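Local coordinates for protein MNMC2 (Aquifex aeolicus, PDB 3VYW) that methylates the 5-aminomethyl group of the tRNA wobble uridine with S-adenosylmethionine as methyl donor, working as an MnmC2 enzyme that lacks the usually fused oxidase domain, at residues Y63-H68 and A194-K199; L238-G243 and T255-K260; Y10-L15 and E25-I30. One frame throughout, in Å; residues are numbered along the deposited sequence.

Contact 1 (Y63-H68 and A194-K199); sequences YGEPYH and AFSPYK. With SAM (S-adenosylmethionine), chain E.
Y63, Y67 and F195 form an aromatic cluster beside S-adenosylmethionine, in the pocket of a Rossmann-like methyltransferase, Y67 and F195 near the sulfur of the ligand and Y63 near its adenine. Two ring pairs define it. The Y63 and F195 rings make an offset stack, with centroids 4.5 Å apart and planes at 16°. F195 also turns its edge to the face of Y67, the planes standing at 86°. F195 is thus held from two directions, and its remaining face meets the ligand: F195 CE1 lies 3.3 Å from SAM C5'. Its CG sits anti to the carbonyl carbon (chi1 -73°), which swings the ring between Y63 and the cofactor. An alanine in place of Y63 removes the ring stacked on F195, which is likely to be set freer to tilt away from the cofactor.

One hydrogen bond crosses the segments. The backbone N of S196 donates to E65 OE1 at 3.2 Å, nearly straight but from above the carboxylate plane. K199 is a nearby opposite charge only, its NZ 4.7 Å from E65 OE2. F195 is anchored further by its backbone, whose N is hydrogen-bonded to N200 OD1, part of the cofactor-binding site.

Ligand contacts complete the set. H68 brings its ring edge to the carboxylate of SAM, and the methyl carbon SAM CE lies 3.5 Å from the backbone O of Y67.

Contact 2 (L238-G243 and T255-K260); sequences LGFKVG and TVASLK
The backbone N of K241 donates to S258 O at 2.8 Å and 174°, an almost straight bond that opens the pairing of the two strands. S258 N returns a longer bond to K241 O. Two residues on, G243 and V256 repeat the exchange: G243 N reaches V256 O at 2.8 Å, and V256 N bonds to G243 O at the same distance. Between these hydrogen-bonded pairs lies the non-hydrogen-bonded pair V242 and A257, where A257 CA comes to 3.2 Å from K241 O as a CA-H...O contact.

Side chains close the end near the preceding helix. L259 sets its CD2 methyl over the centre of the F240 ring, 3.8 Å from the centroid and 10° off the normal, a CH-pi contact; A257 CB approaches the same ring obliquely at F240 CD2. Further along, V242 CG1 lies 3.8 Å from T255 CG2, both branches being anti to their own backbone N. V242 and F240 also pack on helix 229-237, which ends in a Schellman motif at G239.

The N-to-C directions of the short strand segments 241-243 and 255-258 stand at 160°, as expected of the antiparallel beta hairpin 241-246/253-258 at the edge of the mixed methyltransferase sheet.

Contact 3 (Y10-L15 and E25-I30); sequences YLESYL and EEFNVI
F27 reaches across from helix 24-37 and sets its ring among L11, E12 and L15 of helix 3-18. The short segment axes are 11.8 Å apart at closest approach and run at 131° to each other, so the backbones stay well separated and side chains alone bridge the gap. The torsion of F27 carries its ring into that gap: its CG is anti to the backbone N (chi1 177°), and the ring comes out towards the other helix although its CB does not point there.

The three partners gather round the ring, L15 at its edge and L11 and E12 obliquely. L11 and F27 run antiparallel alongside one another, which brings the CD2 methyl of L11 to F27 CE1 at 3.9 Å. L15, one turn later, has its CG anti to the carbonyl carbon (chi1 -63°); its CD1 lies near the ring plane, 4.0 Å from F27 CE1. The two leucines therefore reach the same ring carbon from differently set chains. E12 contributes only its aliphatic part, with CG at 4.0 Å from F27 CZ, and extends beyond CG.

A second apolar touch lies beside the ring. L11 CD1 approaches I30 CG2 at 4.2 Å, so the two branches of L11 serve two residues of helix 24-37. L11 also packs on L31 and F34, later in that helix, while Y10 and Y14 turn to helix 292-303, where Y14 OH is hydrogen-bonded to D298.

No hydrogen bond or salt bridge crosses between the segments. Methyl groups, one methylene and a phenyl ring make the contact, which implies that shape and burial of apolar surface, rather than directional bonding, join this N-terminal helix pair.

In the fold
From the N terminus, contact 3 comes first, closing the short turn that folds helix 24-37 back towards helix 3-18. Contact 1 follows and closes the longest loop: its 125 intervening residues include much of the mixed sheet, and it ties the edge of the small antiparallel sheet to the loop after strand 187-192, at the cofactor. Contact 2 closes the beta hairpin 241-246/253-258 at the rim of the mixed sheet, with 11 residues between its segments. The three loops lie in series, none enclosing or crossing another. No two contacts touch: the centre of contact 1 is about 22 Å from that of contact 2 and about 23 Å from that of contact 3.

Contact 1 (Y63-H68 and A194-K199)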
loop_
_atom_site.group_PDB
_atom_site.type_symbol
_atom_site.label_atom_id
_atom_site.label_comp_id
_atom_site.label_asym_id
_atom_site.label_seq_id
_atom_site.Cartn_x
_atom_site.Cartn_y
_atom_site.Cartn_z
ATOM N N TYR A 63 7.519 9.149 7.533
ATOM C CA TYR A 63 7.857 7.994 6.761
ATOM C C TYR A 63 9.078 8.178 5.919
ATOM O O TYR A 63 9.693 7.241 5.504
ATOM C CB TYR A 63 6.700 7.658 5.889
ATOM C CG TYR A 63 5.523 7.263 6.674
ATOM C CD1 TYR A 63 4.503 8.138 6.912
ATOM C CD2 TYR A 63 5.429 6.006 7.179
ATOM C CE1 TYR A 63 3.421 7.764 7.635
ATOM C CE2 TYR A 63 4.359 5.635 7.898
ATOM C CZ TYR A 63 3.360 6.513 8.107
ATOM O OH TYR A 63 2.308 6.111 8.824
ATOM N N GLY A 64 9.424 9.419 5.694
ATOM C CA GLY A 64 10.517 9.775 4.846
ATOM C C GLY A 64 10.370 9.400 3.406
ATOM O O GLY A 64 11.316 9.023 2.783
ATOM N N GLU A 65 9.160 9.533 2.909
ATOM C CA GLU A 65 8.823 9.142 1.583
ATOM C C GLU A 65 7.855 10.050 0.905
ATOM O O GLU A 65 7.062 10.665 1.530
ATOM C CB GLU A 65 8.231 7.762 1.623
ATOM C CG GLU A 65 9.123 6.789 2.312
ATOM C CD GLU A 65 8.942 5.409 1.808
ATOM O OE1 GLU A 65 7.825 5.096 1.445
ATOM O OE2 GLU A 65 9.915 4.655 1.778
ATOM N N PRO A 66 7.922 10.096 -0.401
ATOM C CA PRO A 66 6.905 10.731 -1.212
ATOM C C PRO A 66 5.622 9.939 -1.262
ATOM O O PRO A 66 5.622 8.755 -1.186
ATOM C CB PRO A 66 7.553 10.798 -2.571
ATOM C CG PRO A 66 8.500 9.709 -2.579
ATOM C CD PRO A 66 8.994 9.531 -1.210
ATOM N N TYR A 67 4.518 10.626 -1.362
ATOM C CA TYR A 67 3.237 9.985 -1.501
ATOM C C TYR A 67 3.235 9.237 -2.806
ATOM O O TYR A 67 2.633 8.198 -2.953
ATOM C CB TYR A 67 2.162 11.023 -1.465
ATOM C CG TYR A 67 1.769 11.408 -0.100
ATOM C CD1 TYR A 67 2.661 11.969 0.764
ATOM C CD2 TYR A 67 0.505 11.207 0.327
ATOM C CE1 TYR A 67 2.291 12.319 2.024
ATOM C CE2 TYR A 67 0.129 11.552 1.568
ATOM C CZ TYR A 67 1.020 12.102 2.414
ATOM O OH TYR A 67 0.596 12.426 3.645
ATOM N N HIS A 68 3.957 9.802 -3.749
ATOM C CA HIS A 68 4.156 9.219 -5.023
ATOM C C HIS A 68 5.542 9.371 -5.509
ATOM O O HIS A 68 6.255 10.227 -5.056
ATOM C CB HIS A 68 3.206 9.814 -6.001
ATOM C CG HIS A 68 1.873 9.186 -5.965
ATOM N ND1 HIS A 68 0.876 9.684 -5.251
ATOM C CD2 HIS A 68 1.404 8.045 -6.562
ATOM C CE1 HIS A 68 -0.186 8.900 -5.389
ATOM N NE2 HIS A 68 0.142 7.893 -6.192
ATOM N N ALA A 194 0.247 1.972 0.403
ATOM C CA ALA A 194 0.810 2.438 1.620
ATOM C C ALA A 194 2.217 2.897 1.361
ATOM O O ALA A 194 2.715 2.767 0.286
ATOM C CB ALA A 194 0.780 1.354 2.649
ATOM N N PHE A 195 2.843 3.448 2.365
ATOM C CA PHE A 195 4.233 3.789 2.302
ATOM C C PHE A 195 4.945 2.476 2.402
ATOM O O PHE A 195 4.363 1.497 2.703
ATOM C CB PHE A 195 4.643 4.750 3.410
ATOM C CG PHE A 195 4.151 6.129 3.216
ATOM C CD1 PHE A 195 3.140 6.607 3.969
ATOM C CD2 PHE A 195 4.685 6.923 2.270
ATOM C CE1 PHE A 195 2.665 7.854 3.783
ATOM C CE2 PHE A 195 4.217 8.175 2.070
ATOM C CZ PHE A 195 3.204 8.645 2.831
ATOM N N SER A 196 6.221 2.466 2.149
ATOM C CA SER A 196 6.949 1.270 1.858
ATOM C C SER A 196 6.955 0.347 3.053
ATOM O O SER A 196 6.777 0.779 4.142
ATOM C CB SER A 196 8.324 1.648 1.363
ATOM O OG SER A 196 9.308 0.986 2.054
ATOM N N PRO A 197 7.095 -0.942 2.842
ATOM C CA PRO A 197 6.807 -1.896 3.891
ATOM C C PRO A 197 7.655 -1.801 5.135
ATOM O O PRO A 197 7.162 -2.035 6.179
ATOM C CB PRO A 197 6.991 -3.227 3.187
ATOM C CG PRO A 197 6.637 -2.943 1.798
ATOM C CD PRO A 197 6.704 -1.480 1.549
ATOM N N TYR A 198 8.925 -1.513 5.002
ATOM C CA TYR A 198 9.754 -1.290 6.148
ATOM C C TYR A 198 9.301 -0.067 6.897
ATOM O O TYR A 198 9.290 -0.037 8.092
ATOM C CB TYR A 198 11.200 -1.178 5.744
ATOM C CG TYR A 198 11.782 -2.441 5.218
ATOM C CD1 TYR A 198 12.895 -2.421 4.441
ATOM C CD2 TYR A 198 11.215 -3.645 5.478
ATOM C CE1 TYR A 198 13.438 -3.567 3.946
ATOM C CE2 TYR A 198 11.762 -4.795 4.991
ATOM C CZ TYR A 198 12.877 -4.738 4.226
ATOM O OH TYR A 198 13.426 -5.852 3.710
ATOM N N LYS A 199 8.966 0.949 6.145
ATOM C CA LYS A 199 8.434 2.184 6.642
ATOM C C LYS A 199 7.071 2.144 7.282
ATOM O O LYS A 199 6.841 2.832 8.227
ATOM C CB LYS A 199 8.410 3.201 5.538
ATOM C CG LYS A 199 9.619 4.059 5.497
ATOM C CD LYS A 199 10.701 3.399 6.269
ATOM C CE LYS A 199 11.994 3.451 5.523
ATOM N NZ LYS A 199 12.579 4.784 5.668
HETATM N N SAM E . -2.758 6.658 -2.357
HETATM C CA SAM E . -2.333 7.993 -2.162
HETATM C C SAM E . -2.593 8.650 -3.461
HETATM O O SAM E . -2.534 9.845 -3.618
HETATM O OXT SAM E . -2.922 7.959 -4.379
HETATM C CB SAM E . -0.910 7.887 -1.660
HETATM C CG SAM E . -0.988 7.521 -0.173
HETATM S SD SAM E . 0.424 7.312 0.639
HETATM C CE SAM E . 1.385 6.333 -0.238
HETATM C "C5'" SAM E . 0.181 6.529 2.080
HETATM C "C4'" SAM E . -1.104 6.871 2.844
HETATM O "O4'" SAM E . -1.417 5.821 3.738
HETATM C "C3'" SAM E . -1.006 8.102 3.720
HETATM O "O3'" SAM E . -2.193 8.855 3.618
HETATM C "C2'" SAM E . -0.918 7.553 5.117
HETATM O "O2'" SAM E . -1.464 8.457 6.038
HETATM C "C1'" SAM E . -1.752 6.320 5.016
HETATM N N9 SAM E . -1.543 5.336 6.101
HETATM C C8 SAM E . -0.408 4.880 6.574
HETATM N N7 SAM E . -0.592 3.994 7.533
HETATM C C5 SAM E . -1.874 3.863 7.700
HETATM C C6 SAM E . -2.749 3.079 8.561
HETATM N N6 SAM E . -2.281 2.237 9.466
HETATM N N1 SAM E . -4.034 3.231 8.420
HETATM C C2 SAM E . -4.537 4.040 7.537
HETATM N N3 SAM E . -3.811 4.775 6.749
HETATM C C4 SAM E . -2.495 4.745 6.769
#

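Contact 2 (L238-G243 and T255-K260)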
loop_
_atom_site.group_PDB
_atom_site.type_symbol
_atom_site.label_atom_id
_atom_site.label_comp_id
_atom_site.label_asym_id
_atom_site.label_seq_id
_atom_site.Cartn_x
_atom_site.Cartn_y
_atom_site.Cartn_z
ATOM N N LEU A 238 -1.487 -16.620 1.032
ATOM C CA LEU A 238 -2.911 -16.400 1.099
ATOM C C LEU A 238 -3.623 -16.923 -0.118
ATOM O O LEU A 238 -4.807 -16.937 -0.179
ATOM C CB LEU A 238 -3.197 -14.931 1.287
ATOM C CG LEU A 238 -2.826 -14.346 2.631
ATOM C CD1 LEU A 238 -3.013 -12.863 2.645
ATOM C CD2 LEU A 238 -3.646 -14.962 3.725
ATOM N N GLY A 239 -2.875 -17.430 -1.056
ATOM C CA GLY A 239 -3.437 -18.014 -2.234
ATOM C C GLY A 239 -3.554 -17.204 -3.475
ATOM O O GLY A 239 -4.115 -17.649 -4.405
ATOM N N PHE A 240 -3.008 -16.017 -3.485
ATOM C CA PHE A 240 -2.980 -15.214 -4.674
ATOM C C PHE A 240 -1.988 -15.731 -5.666
ATOM O O PHE A 240 -1.056 -16.369 -5.316
ATOM C CB PHE A 240 -2.618 -13.786 -4.337
ATOM C CG PHE A 240 -3.651 -13.068 -3.572
ATOM C CD1 PHE A 240 -3.621 -13.073 -2.228
ATOM C CD2 PHE A 240 -4.626 -12.362 -4.200
ATOM C CE1 PHE A 240 -4.556 -12.411 -1.515
ATOM C CE2 PHE A 240 -5.576 -11.701 -3.493
ATOM C CZ PHE A 240 -5.535 -11.721 -2.145
ATOM N N LYS A 241 -2.227 -15.425 -6.921
ATOM C CA LYS A 241 -1.294 -15.628 -7.981
ATOM C C LYS A 241 -0.583 -14.324 -8.020
ATOM O O LYS A 241 -1.186 -13.314 -7.968
ATOM C CB LYS A 241 -2.022 -15.827 -9.293
ATOM C CG LYS A 241 -2.831 -17.099 -9.405
ATOM C CD LYS A 241 -3.918 -16.941 -10.453
ATOM C CE LYS A 241 -4.155 -18.235 -11.181
ATOM N NZ LYS A 241 -4.401 -18.077 -12.633
ATOM N N VAL A 242 0.720 -14.348 -8.070
ATOM C CA VAL A 242 1.484 -13.148 -7.956
ATOM C C VAL A 242 2.297 -12.899 -9.192
ATOM O O VAL A 242 2.977 -13.746 -9.656
ATOM C CB VAL A 242 2.384 -13.224 -6.730
ATOM C CG1 VAL A 242 3.061 -11.914 -6.478
ATOM C CG2 VAL A 242 1.595 -13.659 -5.537
ATOM N N GLY A 243 2.203 -11.704 -9.712
ATOM C CA GLY A 243 2.807 -11.331 -10.953
ATOM C C GLY A 243 3.361 -9.949 -10.923
ATOM O O GLY A 243 3.229 -9.253 -9.960
ATOM N N THR A 255 3.540 -5.165 -8.343
ATOM C CA THR A 255 2.980 -6.450 -8.124
ATOM C C THR A 255 1.540 -6.475 -8.487
ATOM O O THR A 255 0.830 -5.569 -8.232
ATOM C CB THR A 255 3.206 -6.918 -6.694
ATOM O OG1 THR A 255 4.573 -7.168 -6.519
ATOM C CG2 THR A 255 2.556 -8.194 -6.474
ATOM N N VAL A 256 1.143 -7.540 -9.145
ATOM C CA VAL A 256 -0.227 -7.760 -9.511
ATOM C C VAL A 256 -0.660 -9.085 -8.971
ATOM O O VAL A 256 0.009 -10.050 -9.139
ATOM C CB VAL A 256 -0.394 -7.779 -11.007
ATOM C CG1 VAL A 256 -1.822 -7.533 -11.369
ATOM C CG2 VAL A 256 0.480 -6.741 -11.650
ATOM N N ALA A 257 -1.777 -9.111 -8.279
ATOM C CA ALA A 257 -2.250 -10.320 -7.665
ATOM C C ALA A 257 -3.708 -10.598 -7.943
ATOM O O ALA A 257 -4.497 -9.721 -8.080
ATOM C CB ALA A 257 -1.998 -10.280 -6.182
ATOM N N SER A 258 -4.052 -11.854 -8.065
ATOM C CA SER A 258 -5.428 -12.234 -8.101
ATOM C C SER A 258 -5.565 -13.608 -7.547
ATOM O O SER A 258 -4.708 -14.412 -7.700
ATOM C CB SER A 258 -5.941 -12.191 -9.516
ATOM O OG SER A 258 -7.242 -12.676 -9.566
ATOM N N LEU A 259 -6.644 -13.880 -6.848
ATOM C CA LEU A 259 -6.921 -15.222 -6.445
ATOM C C LEU A 259 -7.192 -16.124 -7.613
ATOM O O LEU A 259 -6.696 -17.195 -7.681
ATOM C CB LEU A 259 -8.127 -15.219 -5.561
ATOM C CG LEU A 259 -7.928 -14.491 -4.285
ATOM C CD1 LEU A 259 -9.254 -14.326 -3.605
ATOM C CD2 LEU A 259 -7.016 -15.307 -3.422
ATOM N N LYS A 260 -8.045 -15.693 -8.516
ATOM C CA LYS A 260 -8.359 -16.502 -9.667
ATOM C C LYS A 260 -8.187 -15.925 -11.061
ATOM O O LYS A 260 -8.259 -16.657 -11.994
ATOM C CB LYS A 260 -9.748 -17.083 -9.532
ATOM C CG LYS A 260 -9.748 -18.519 -9.102
ATOM C CD LYS A 260 -9.834 -18.638 -7.619
ATOM C CE LYS A 260 -10.367 -19.991 -7.239
ATOM N NZ LYS A 260 -9.383 -20.842 -6.542
#

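Contact 3 (Y10-L15 and E25-I30)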
loop_
_atom_site.group_PDB
_atom_site.type_symbol
_atom_site.label_atom_id
_atom_site.label_comp_id
_atom_site.label_asym_id
_atom_site.label_seq_id
_atom_site.Cartn_x
_atom_site.Cartn_y
_atom_site.Cartn_z
ATOM N N TYR A 10 14.351 1.871 21.844
ATOM C CA TYR A 10 13.116 1.222 21.566
ATOM C C TYR A 10 13.354 -0.230 21.365
ATOM O O TYR A 10 12.626 -1.039 21.842
ATOM C CB TYR A 10 12.531 1.828 20.318
ATOM C CG TYR A 10 11.171 1.354 19.982
ATOM C CD1 TYR A 10 10.094 2.138 20.196
ATOM C CD2 TYR A 10 10.976 0.139 19.434
ATOM C CE1 TYR A 10 8.851 1.713 19.886
ATOM C CE2 TYR A 10 9.733 -0.299 19.138
ATOM C CZ TYR A 10 8.680 0.505 19.372
ATOM O OH TYR A 10 7.442 0.105 19.069
ATOM N N LEU A 11 14.382 -0.554 20.620
ATOM C CA LEU A 11 14.726 -1.913 20.382
ATOM C C LEU A 11 15.136 -2.627 21.619
ATOM O O LEU A 11 14.735 -3.724 21.855
ATOM C CB LEU A 11 15.876 -1.987 19.411
ATOM C CG LEU A 11 16.443 -3.372 19.315
ATOM C CD1 LEU A 11 15.486 -4.245 18.570
ATOM C CD2 LEU A 11 17.774 -3.365 18.658
ATOM N N GLU A 12 15.982 -2.005 22.405
ATOM C CA GLU A 12 16.439 -2.627 23.610
ATOM C C GLU A 12 15.255 -2.831 24.483
ATOM O O GLU A 12 15.094 -3.824 25.108
ATOM C CB GLU A 12 17.428 -1.735 24.309
ATOM C CG GLU A 12 18.854 -1.939 23.870
ATOM C CD GLU A 12 19.769 -0.877 24.388
ATOM O OE1 GLU A 12 20.970 -1.115 24.458
ATOM O OE2 GLU A 12 19.284 0.201 24.739
ATOM N N SER A 13 14.405 -1.853 24.520
ATOM C CA SER A 13 13.272 -1.954 25.351
ATOM C C SER A 13 12.357 -3.074 24.936
ATOM O O SER A 13 11.863 -3.788 25.766
ATOM C CB SER A 13 12.567 -0.623 25.361
ATOM O OG SER A 13 11.220 -0.775 25.620
ATOM N N TYR A 14 12.105 -3.213 23.648
ATOM C CA TYR A 14 11.232 -4.252 23.138
ATOM C C TYR A 14 11.761 -5.634 23.338
ATOM O O TYR A 14 11.032 -6.536 23.584
ATOM C CB TYR A 14 10.918 -4.020 21.679
ATOM C CG TYR A 14 10.070 -5.066 21.019
ATOM C CD1 TYR A 14 8.745 -5.192 21.311
ATOM C CD2 TYR A 14 10.593 -5.904 20.066
ATOM C CE1 TYR A 14 7.972 -6.129 20.697
ATOM C CE2 TYR A 14 9.817 -6.834 19.457
ATOM C CZ TYR A 14 8.510 -6.931 19.785
ATOM O OH TYR A 14 7.737 -7.844 19.179
ATOM N N LEU A 15 13.045 -5.806 23.190
ATOM C CA LEU A 15 13.596 -7.120 23.377
ATOM C C LEU A 15 13.428 -7.594 24.802
ATOM O O LEU A 15 13.194 -8.746 25.047
ATOM C CB LEU A 15 15.037 -7.182 22.934
ATOM C CG LEU A 15 15.262 -6.912 21.472
ATOM C CD1 LEU A 15 16.731 -6.793 21.175
ATOM C CD2 LEU A 15 14.591 -7.914 20.566
ATOM N N GLU A 25 26.487 -10.666 18.523
ATOM C CA GLU A 25 26.544 -10.487 17.088
ATOM C C GLU A 25 25.151 -10.356 16.557
ATOM O O GLU A 25 24.897 -9.579 15.702
ATOM C CB GLU A 25 27.188 -11.601 16.325
ATOM C CG GLU A 25 27.827 -11.311 14.973
ATOM C CD GLU A 25 28.060 -9.832 14.626
ATOM O OE1 GLU A 25 27.790 -8.911 15.431
ATOM O OE2 GLU A 25 28.573 -9.568 13.531
ATOM N N GLU A 26 24.262 -11.155 17.029
ATOM C CA GLU A 26 22.890 -11.069 16.648
ATOM C C GLU A 26 22.290 -9.760 17.023
ATOM O O GLU A 26 21.539 -9.215 16.275
ATOM C CB GLU A 26 22.102 -12.163 17.315
ATOM C CG GLU A 26 21.954 -13.389 16.467
ATOM C CD GLU A 26 21.373 -14.548 17.213
ATOM O OE1 GLU A 26 21.260 -14.467 18.424
ATOM O OE2 GLU A 26 21.019 -15.537 16.589
ATOM N N PHE A 27 22.585 -9.275 18.214
ATOM C CA PHE A 27 22.072 -8.001 18.626
ATOM C C PHE A 27 22.583 -6.885 17.759
ATOM O O PHE A 27 21.863 -5.995 17.420
ATOM C CB PHE A 27 22.401 -7.697 20.068
ATOM C CG PHE A 27 21.951 -6.354 20.492
ATOM C CD1 PHE A 27 20.682 -6.163 20.917
ATOM C CD2 PHE A 27 22.785 -5.284 20.400
ATOM C CE1 PHE A 27 20.246 -4.920 21.272
ATOM C CE2 PHE A 27 22.364 -4.042 20.751
ATOM C CZ PHE A 27 21.089 -3.858 21.190
ATOM N N ASN A 28 23.838 -6.937 17.419
ATOM C CA ASN A 28 24.438 -5.898 16.648
ATOM C C ASN A 28 23.803 -5.800 15.302
ATOM O O ASN A 28 23.533 -4.740 14.826
ATOM C CB ASN A 28 25.904 -6.185 16.463
ATOM C CG ASN A 28 26.730 -5.848 17.673
ATOM O OD1 ASN A 28 27.849 -6.293 17.790
ATOM N ND2 ASN A 28 26.192 -5.057 18.560
ATOM N N VAL A 29 23.604 -6.932 14.681
ATOM C CA VAL A 29 23.005 -6.991 13.391
ATOM C C VAL A 29 21.580 -6.518 13.335
ATOM O O VAL A 29 21.235 -5.791 12.459
ATOM C CB VAL A 29 23.086 -8.390 12.834
ATOM C CG1 VAL A 29 22.196 -8.520 11.644
ATOM C CG2 VAL A 29 24.493 -8.695 12.439
ATOM N N ILE A 30 20.756 -6.901 14.277
ATOM C CA ILE A 30 19.411 -6.420 14.289
ATOM C C ILE A 30 19.382 -4.940 14.435
ATOM O O ILE A 30 18.649 -4.292 13.780
ATOM C CB ILE A 30 18.626 -6.959 15.477
ATOM C CG1 ILE A 30 18.641 -8.467 15.520
ATOM C CG2 ILE A 30 17.207 -6.469 15.438
ATOM C CD1 ILE A 30 18.083 -9.113 14.294
#